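Local atomic coordinates of penicillin-binding protein (Bacillus halodurans, PDB entry 3TG9), a protein that probably binds penicillin and related beta-lactams covalently, as a membrane-associated member of the beta-lactamase family of serine enzymes. Residues S55-F60 with G228-T233; G156-G161 with G224-G229; V296-A301 with V311-Q316. All coordinates share one frame; numbering follows the deposited sequence.

Following the chain from the N terminus, the turn into helix 58-70 comes first, and interaction 1 closes a loop of 167 residues when 228-233 returns to it. Interaction 2 opens inside that loop, on helix 155-168, and closes at 224-229. It is thus nested in interaction 1, and both end on one run of chain, sharing Gly228 and Gly229; Lys58 NZ and Asp227 O, 2.9 Å apart, join them. Interaction 3 follows in series as a local hairpin of the large antiparallel sheet. Its Phe298 ring packs against Gly56, so the sheet, the start of helix 58-70 and helix 155-168 are connected in turn across the fold.

Interaction 1: residues S55-F60 with G228-T233; sequences SGCKLF and GGAYVT
With chi1 at 64°, Cys57 holds SG between its own backbone N and carbonyl carbon, a rotamer that aims the sulfur at the bend of 228-233. Phe60, with chi1 at -48°, swings its ring back over Cys57 and out towards Ala230 and Val232. The thiol does most of the touching: SG lies 3.3 Å from Gly228 CA and 3.6 Å from Ala230 N, which makes a weak but fairly straight hydrogen bond to it (161° at the hydrogen). Ala230 CB closes the other part of this small patch, 3.8 Å from Cys57 SG. Gly228 has no side chain, and its CA comes within 4.1 Å of Ser55 N, so the two backbones run close together here.

Beyond the thiol, towards Phe60, the contact is apolar. Cys57 CA sits over the centre of one face of the Phe60 ring, 3.9 Å above its plane, while Val232 CG1 meets the ring near its plane, at the CE2 edge and 4.4 Å from that atom. Ala230 CB reaches the same CE2 obliquely. Backbone bonds of Gly229 to Ala54, Ala230 to Ile53 and Val232 to Phe51 carry the pairing of the short strands 51-52 and 231-232 up to the turn before the helix, and Met237 and Leu240 of helix 234-245 also pack on Phe60.

The polar ends of Ser55 and Lys58 gather beside this packing. Ser55 OG is hydrogen-bonded to Tyr152 OH, and Lys58 NZ is gripped by Tyr152 OH, Asn154 OD1 and the carbonyl of Asp227. Ser55 and Lys58 at a helix start, with Tyr152 and Asn154 bound to the lysine, are consistent with the SxxK and YxN motifs of the active site of serine penicillin-recognising enzymes.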
loop_
_atom_site.group_PDB
_atom_site.type_symbol
_atom_site.label_atom_id
_atom_site.label_comp_id
_atom_site.label_asym_id
_atom_site.label_seq_id
_atom_site.Cartn_x
_atom_site.Cartn_y
_atom_site.Cartn_z
ATOM N N SER B 55 5.071 -8.054 -16.893
ATOM C CA SER B 55 6.043 -8.794 -17.713
ATOM C C SER B 55 6.631 -8.033 -18.913
ATOM O O SER B 55 7.550 -8.519 -19.562
ATOM C CB SER B 55 5.434 -10.110 -18.227
ATOM O OG SER B 55 5.314 -11.061 -17.187
ATOM N N GLY B 56 6.101 -6.863 -19.231
ATOM C CA GLY B 56 6.656 -6.090 -20.327
ATOM C C GLY B 56 8.159 -5.909 -20.203
ATOM O O GLY B 56 8.867 -5.854 -21.209
ATOM N N CYS B 57 8.653 -5.819 -18.969
ATOM C CA CYS B 57 10.050 -5.454 -18.731
ATOM C C CYS B 57 11.013 -6.645 -18.678
ATOM O O CYS B 57 12.199 -6.475 -18.371
ATOM C CB CYS B 57 10.184 -4.606 -17.459
ATOM S SG CYS B 57 9.730 -5.463 -15.957
ATOM N N LYS B 58 10.507 -7.845 -18.953
ATOM C CA LYS B 58 11.382 -8.994 -19.179
ATOM C C LYS B 58 12.349 -8.685 -20.316
ATOM O O LYS B 58 13.463 -9.202 -20.345
ATOM C CB LYS B 58 10.582 -10.253 -19.515
ATOM C CG LYS B 58 9.965 -10.944 -18.315
ATOM C CD LYS B 58 9.526 -12.369 -18.657
ATOM C CE LYS B 58 9.131 -13.111 -17.394
ATOM N NZ LYS B 58 7.870 -12.575 -16.827
ATOM N N LEU B 59 11.911 -7.837 -21.247
ATOM C CA LEU B 59 12.753 -7.371 -22.350
ATOM C C LEU B 59 13.999 -6.625 -21.863
ATOM O O LEU B 59 15.083 -6.788 -22.436
ATOM C CB LEU B 59 11.956 -6.471 -23.301
ATOM C CG LEU B 59 12.736 -5.819 -24.453
ATOM C CD1 LEU B 59 13.477 -6.855 -25.283
ATOM C CD2 LEU B 59 11.795 -5.030 -25.331
ATOM N N PHE B 60 13.835 -5.797 -20.826
ATOM C CA PHE B 60 14.949 -5.030 -20.273
ATOM C C PHE B 60 15.940 -5.992 -19.633
ATOM O O PHE B 60 17.145 -5.754 -19.639
ATOM C CB PHE B 60 14.493 -4.016 -19.201
ATOM C CG PHE B 60 13.305 -3.170 -19.597
ATOM C CD1 PHE B 60 12.872 -3.104 -20.913
ATOM C CD2 PHE B 60 12.629 -2.422 -18.638
ATOM C CE1 PHE B 60 11.775 -2.323 -21.262
ATOM C CE2 PHE B 60 11.534 -1.640 -18.981
ATOM C CZ PHE B 60 11.108 -1.598 -20.300
ATOM N N GLY B 228 9.225 -8.661 -13.866
ATOM C CA GLY B 228 8.135 -7.743 -14.125
ATOM C C GLY B 228 8.041 -6.584 -13.157
ATOM O O GLY B 228 8.769 -6.514 -12.167
ATOM N N GLY B 229 7.148 -5.651 -13.461
ATOM C CA GLY B 229 6.786 -4.627 -12.502
ATOM C C GLY B 229 7.472 -3.278 -12.629
ATOM O O GLY B 229 7.262 -2.419 -11.770
ATOM N N ALA B 230 8.285 -3.077 -13.666
ATOM C CA ALA B 230 8.920 -1.772 -13.864
ATOM C C ALA B 230 7.900 -0.733 -14.325
ATOM O O ALA B 230 6.809 -1.084 -14.784
ATOM C CB ALA B 230 10.063 -1.866 -14.853
ATOM N N TYR B 231 8.255 0.544 -14.186
ATOM C CA TYR B 231 7.378 1.647 -14.573
ATOM C C TYR B 231 7.983 2.429 -15.732
ATOM O O TYR B 231 9.186 2.657 -15.760
ATOM C CB TYR B 231 7.165 2.611 -13.407
ATOM C CG TYR B 231 6.300 2.093 -12.259
ATOM C CD1 TYR B 231 4.963 2.466 -12.147
ATOM C CD2 TYR B 231 6.826 1.257 -11.279
ATOM C CE1 TYR B 231 4.164 2.011 -11.104
ATOM C CE2 TYR B 231 6.025 0.793 -10.210
ATOM C CZ TYR B 231 4.700 1.180 -10.134
ATOM O OH TYR B 231 3.897 0.750 -9.097
ATOM N N VAL B 232 7.150 2.836 -16.682
ATOM C CA VAL B 232 7.585 3.732 -17.741
ATOM C C VAL B 232 6.416 4.613 -18.123
ATOM O O VAL B 232 5.281 4.350 -17.722
ATOM C CB VAL B 232 8.023 2.964 -19.013
ATOM C CG1 VAL B 232 9.164 2.003 -18.707
ATOM C CG2 VAL B 232 6.841 2.230 -19.616
ATOM N N THR B 233 6.707 5.661 -18.892
ATOM C CA THR B 233 5.688 6.421 -19.604
ATOM C C THR B 233 5.624 5.847 -21.017
ATOM O O THR B 233 6.581 5.219 -21.470
ATOM C CB THR B 233 6.081 7.898 -19.727
ATOM O OG1 THR B 233 7.320 7.996 -20.437
ATOM C CG2 THR B 233 6.236 8.543 -18.347
#

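Interaction 2: residues G156-G161 with G224-G229; sequences GFILLG and GGSDGG
Ser226 plugs into helix 155-168 through a single short hydrogen bond, its OG donating to Phe157 O at 2.6 Å. The rotamer sets this up: chi1 of 53° turns OG between the backbone N and the carbonyl carbon, pointing it at the helix. The hydroxyl reaches the carbonyl tilted 32° out of its plane, from the face opposite to that used by Gly161 N in the regular helical bond, so Phe157 O is held by two donors. OG also nestles against the helix backbone, 3.2 Å from Ile158 CA and 3.5 Å from Gly161 CA; with no side chain on Gly161, the serine can lie right on this turn of the helix.

Phe157 has a chi1 of -91°, off the usual staggered values. Its CB stays at the interface, 3.9 Å from Asp227 CB, while the ring leads away from 224-229, roughly across the helix axis. Ser226 O lies near the ring plane at its edge, 3.8 Å from CD2, and Leu160 CD1 covers the centre of one face from within the helix. The side chains of Asp227 and Ile158 extend alongside one another in a common direction, and Ile158 CD1 rests 3.8 Å from Asp227 OD1. The other carboxylate oxygen, OD2, is hydrogen-bonded to Tyr106 OH.

Ser226 and Asp227 are the central residues of a type I turn, whose closing bond from Gly228 N to Gly225 O is weak; the return bond from Gly225 N to Gly228 O, 2.7 Å, ties its ends more firmly. Helix 58-70 lies alongside: Thr61 OG1 binds Ser226 O, and both Lys58 and Thr61 touch the Phe157 ring. Helix 93-98 packs on Leu159 and Leu160, so helix 155-168 packs against both of these helices as well as the turn that precedes strand 231-232.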
loop_
_atom_site.group_PDB
_atom_site.type_symbol
_atom_site.label_atom_id
_atom_site.label_comp_id
_atom_site.label_asym_id
_atom_site.label_seq_id
_atom_site.Cartn_x
_atom_site.Cartn_y
_atom_site.Cartn_z
ATOM N N GLY B 156 12.456 -18.060 -13.949
ATOM C CA GLY B 156 13.562 -18.076 -14.886
ATOM C C GLY B 156 14.127 -16.696 -15.154
ATOM O O GLY B 156 15.322 -16.541 -15.417
ATOM N N PHE B 157 13.277 -15.678 -15.100
ATOM C CA PHE B 157 13.769 -14.318 -15.305
ATOM C C PHE B 157 14.250 -13.668 -14.017
ATOM O O PHE B 157 15.032 -12.719 -14.056
ATOM C CB PHE B 157 12.763 -13.451 -16.073
ATOM C CG PHE B 157 12.980 -13.488 -17.560
ATOM C CD1 PHE B 157 12.760 -14.658 -18.275
ATOM C CD2 PHE B 157 13.448 -12.373 -18.235
ATOM C CE1 PHE B 157 12.978 -14.710 -19.647
ATOM C CE2 PHE B 157 13.678 -12.415 -19.608
ATOM C CZ PHE B 157 13.438 -13.587 -20.314
ATOM N N ILE B 158 13.797 -14.192 -12.879
ATOM C CA ILE B 158 14.420 -13.846 -11.602
ATOM C C ILE B 158 15.871 -14.321 -11.615
ATOM O O ILE B 158 16.784 -13.563 -11.288
ATOM C CB ILE B 158 13.709 -14.500 -10.395
ATOM C CG1 ILE B 158 12.303 -13.929 -10.221
ATOM C CG2 ILE B 158 14.537 -14.289 -9.135
ATOM C CD1 ILE B 158 12.300 -12.459 -9.850
ATOM N N LEU B 159 16.073 -15.584 -11.996
ATOM C CA LEU B 159 17.417 -16.159 -12.067
ATOM C C LEU B 159 18.342 -15.337 -12.966
ATOM O O LEU B 159 19.504 -15.106 -12.628
ATOM C CB LEU B 159 17.365 -17.622 -12.522
ATOM C CG LEU B 159 16.660 -18.584 -11.554
ATOM C CD1 LEU B 159 16.444 -19.962 -12.170
ATOM C CD2 LEU B 159 17.423 -18.685 -10.241
ATOM N N LEU B 160 17.830 -14.898 -14.113
ATOM C CA LEU B 160 18.604 -14.021 -14.984
ATOM C C LEU B 160 18.969 -12.709 -14.264
ATOM O O LEU B 160 20.079 -12.202 -14.398
ATOM C CB LEU B 160 17.849 -13.747 -16.286
ATOM C CG LEU B 160 17.804 -14.852 -17.358
ATOM C CD1 LEU B 160 16.882 -14.456 -18.504
ATOM C CD2 LEU B 160 19.193 -15.188 -17.896
ATOM N N GLY B 161 18.033 -12.166 -13.495
ATOM C CA GLY B 161 18.300 -10.955 -12.736
ATOM C C GLY B 161 19.433 -11.147 -11.747
ATOM O O GLY B 161 20.295 -10.281 -11.581
ATOM N N GLY B 224 9.280 -3.639 -8.538
ATOM C CA GLY B 224 9.435 -4.432 -9.742
ATOM C C GLY B 224 10.804 -5.080 -9.786
ATOM O O GLY B 224 11.704 -4.692 -9.033
ATOM N N GLY B 225 10.961 -6.062 -10.668
ATOM C CA GLY B 225 12.196 -6.811 -10.758
ATOM C C GLY B 225 12.460 -7.338 -12.155
ATOM O O GLY B 225 11.892 -6.854 -13.136
ATOM N N SER B 226 13.324 -8.344 -12.240
ATOM C CA SER B 226 13.786 -8.858 -13.518
ATOM C C SER B 226 12.708 -9.635 -14.277
ATOM O O SER B 226 12.858 -9.899 -15.468
ATOM C CB SER B 226 15.035 -9.719 -13.319
ATOM O OG SER B 226 14.806 -10.730 -12.349
ATOM N N ASP B 227 11.621 -9.993 -13.596
ATOM C CA ASP B 227 10.525 -10.694 -14.261
ATOM C C ASP B 227 9.293 -9.819 -14.515
ATOM O O ASP B 227 8.424 -10.179 -15.311
ATOM C CB ASP B 227 10.145 -11.973 -13.519
ATOM C CG ASP B 227 9.377 -11.702 -12.244
ATOM O OD1 ASP B 227 9.544 -10.619 -11.635
ATOM O OD2 ASP B 227 8.606 -12.591 -11.845
ATOM N N GLY B 228 9.225 -8.661 -13.866
ATOM C CA GLY B 228 8.135 -7.743 -14.125
ATOM C C GLY B 228 8.041 -6.584 -13.157
ATOM O O GLY B 228 8.769 -6.514 -12.167
ATOM N N GLY B 229 7.148 -5.651 -13.461
ATOM C CA GLY B 229 6.786 -4.627 -12.502
ATOM C C GLY B 229 7.472 -3.278 -12.629
ATOM O O GLY B 229 7.262 -2.419 -11.770
#

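Interaction 3: residues V296-A301 with V311-Q316; sequences VCFHSA and VVCANQ
A beta hairpin brings Val296-Ala301 and Val311-Gln316 together as antiparallel neighbours in the large sheet of the beta-lactamase fold. His299 and Val312 form a hydrogen-bonded pair, with Val312 N to His299 O at 2.7 Å and His299 N to Val312 O at 3.1 Å. Cys297 and Ala314 form the next such pair, though the bond from Cys297 N is weak.

Between them, Phe298 faces Cys313 in a non-hydrogen-bonded pair. Phe298 has CG anti to the backbone N (chi1 175°), which leans the ring towards 311-314. Cys313 SG sits at the ring's edge, 3.7 Å from CE1, the line from the centroid to the sulfur being 80° off the ring normal, a sulfur-aromatic contact. Val311 CG1 approaches the same CE1 at 4.1 Å, the two side chains crossing at a slant. Ser300 OG touches Val311 CG2 at 3.3 Å and is satisfied by Val310 O and Trp241 NE1.

Strand 284-293 flanks 296-303 and strand 18-24 flanks 308-314. Helix 234-245 covers the face bearing Phe298, Ser300 and Val311, whereas helix 320-330 packs on the face of Cys297, His299 and Val312, leaving the hairpin sandwiched between two helices.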
loop_
_atom_site.group_PDB
_atom_site.type_symbol
_atom_site.label_atom_id
_atom_site.label_comp_id
_atom_site.label_asym_id
_atom_site.label_seq_id
_atom_site.Cartn_x
_atom_site.Cartn_y
_atom_site.Cartn_z
ATOM N N VAL B 296 -3.082 -3.958 -13.645
ATOM C CA VAL B 296 -2.104 -3.600 -14.671
ATOM C C VAL B 296 -2.279 -4.399 -15.961
ATOM O O VAL B 296 -2.437 -5.622 -15.923
ATOM C CB VAL B 296 -0.686 -3.916 -14.191
ATOM C CG1 VAL B 296 0.304 -3.757 -15.328
ATOM C CG2 VAL B 296 -0.307 -3.040 -13.005
ATOM N N CYS B 297 -2.231 -3.716 -17.103
ATOM C CA CYS B 297 -2.029 -4.398 -18.387
ATOM C C CYS B 297 -1.228 -3.516 -19.351
ATOM O O CYS B 297 -1.167 -2.295 -19.198
ATOM C CB CYS B 297 -3.343 -4.889 -19.002
ATOM S SG CYS B 297 -4.507 -3.601 -19.470
ATOM N N PHE B 298 -0.592 -4.151 -20.326
ATOM C CA PHE B 298 0.428 -3.493 -21.121
ATOM C C PHE B 298 0.657 -4.276 -22.410
ATOM O O PHE B 298 0.802 -5.490 -22.378
ATOM C CB PHE B 298 1.725 -3.441 -20.317
ATOM C CG PHE B 298 2.905 -2.877 -21.069
ATOM C CD1 PHE B 298 2.982 -1.519 -21.363
ATOM C CD2 PHE B 298 3.953 -3.703 -21.461
ATOM C CE1 PHE B 298 4.077 -0.990 -22.022
ATOM C CE2 PHE B 298 5.048 -3.183 -22.113
ATOM C CZ PHE B 298 5.107 -1.822 -22.403
ATOM N N HIS B 299 0.672 -3.574 -23.536
ATOM C CA HIS B 299 1.057 -4.173 -24.814
ATOM C C HIS B 299 1.890 -3.166 -25.554
ATOM O O HIS B 299 1.530 -1.997 -25.624
ATOM C CB HIS B 299 -0.157 -4.531 -25.671
ATOM C CG HIS B 299 -0.725 -5.880 -25.376
ATOM N ND1 HIS B 299 -1.820 -6.069 -24.564
ATOM C CD2 HIS B 299 -0.343 -7.115 -25.783
ATOM C CE1 HIS B 299 -2.089 -7.359 -24.477
ATOM N NE2 HIS B 299 -1.206 -8.015 -25.210
ATOM N N SER B 300 3.011 -3.613 -26.099
ATOM C CA SER B 300 3.848 -2.722 -26.883
ATOM C C SER B 300 4.548 -3.503 -27.988
ATOM O O SER B 300 4.877 -4.677 -27.811
ATOM C CB SER B 300 4.862 -2.021 -25.986
ATOM O OG SER B 300 5.377 -0.868 -26.614
ATOM N N ALA B 301 4.780 -2.845 -29.123
ATOM C CA ALA B 301 5.293 -3.534 -30.293
ATOM C C ALA B 301 6.059 -2.623 -31.235
ATOM O O ALA B 301 5.824 -1.416 -31.288
ATOM C CB ALA B 301 4.154 -4.211 -31.037
ATOM N N VAL B 311 2.428 1.634 -28.141
ATOM C CA VAL B 311 2.592 1.432 -26.710
ATOM C C VAL B 311 1.228 1.612 -26.090
ATOM O O VAL B 311 0.602 2.649 -26.272
ATOM C CB VAL B 311 3.560 2.452 -26.084
ATOM C CG1 VAL B 311 3.733 2.171 -24.608
ATOM C CG2 VAL B 311 4.909 2.428 -26.795
ATOM N N VAL B 312 0.746 0.598 -25.389
ATOM C CA VAL B 312 -0.485 0.746 -24.621
ATOM C C VAL B 312 -0.229 0.457 -23.144
ATOM O O VAL B 312 0.039 -0.682 -22.765
ATOM C CB VAL B 312 -1.613 -0.153 -25.170
ATOM C CG1 VAL B 312 -2.909 0.124 -24.445
ATOM C CG2 VAL B 312 -1.792 0.079 -26.675
ATOM N N CYS B 313 -0.281 1.505 -22.320
ATOM C CA CYS B 313 -0.154 1.367 -20.872
ATOM C C CYS B 313 -1.524 1.554 -20.231
ATOM O O CYS B 313 -2.275 2.442 -20.621
ATOM C CB CYS B 313 0.827 2.397 -20.318
ATOM S SG CYS B 313 2.541 2.202 -20.842
ATOM N N ALA B 314 -1.869 0.707 -19.269
ATOM C CA ALA B 314 -3.134 0.868 -18.558
ATOM C C ALA B 314 -3.008 0.548 -17.072
ATOM O O ALA B 314 -2.331 -0.414 -16.700
ATOM C CB ALA B 314 -4.212 0.018 -19.188
ATOM N N ASN B 315 -3.664 1.357 -16.235
ATOM C CA ASN B 315 -3.728 1.089 -14.797
ATOM C C ASN B 315 -5.030 0.398 -14.413
ATOM O O ASN B 315 -5.635 0.710 -13.397
ATOM C CB ASN B 315 -3.451 2.350 -13.944
ATOM C CG ASN B 315 -4.576 3.393 -14.009
ATOM O OD1 ASN B 315 -5.146 3.654 -15.077
ATOM N ND2 ASN B 315 -4.881 4.015 -12.855
ATOM N N GLN B 316 -5.456 -0.527 -15.267
ATOM C CA GLN B 316 -6.545 -1.451 -14.962
ATOM C C GLN B 316 -6.132 -2.843 -15.430
ATOM O O GLN B 316 -5.113 -3.005 -16.110
ATOM C CB GLN B 316 -7.837 -1.030 -15.652
ATOM C CG GLN B 316 -7.765 -1.104 -17.165
ATOM C CD GLN B 316 -9.043 -0.628 -17.836
ATOM O OE1 GLN B 316 -9.299 0.573 -17.935
ATOM N NE2 GLN B 316 -9.846 -1.574 -18.319
#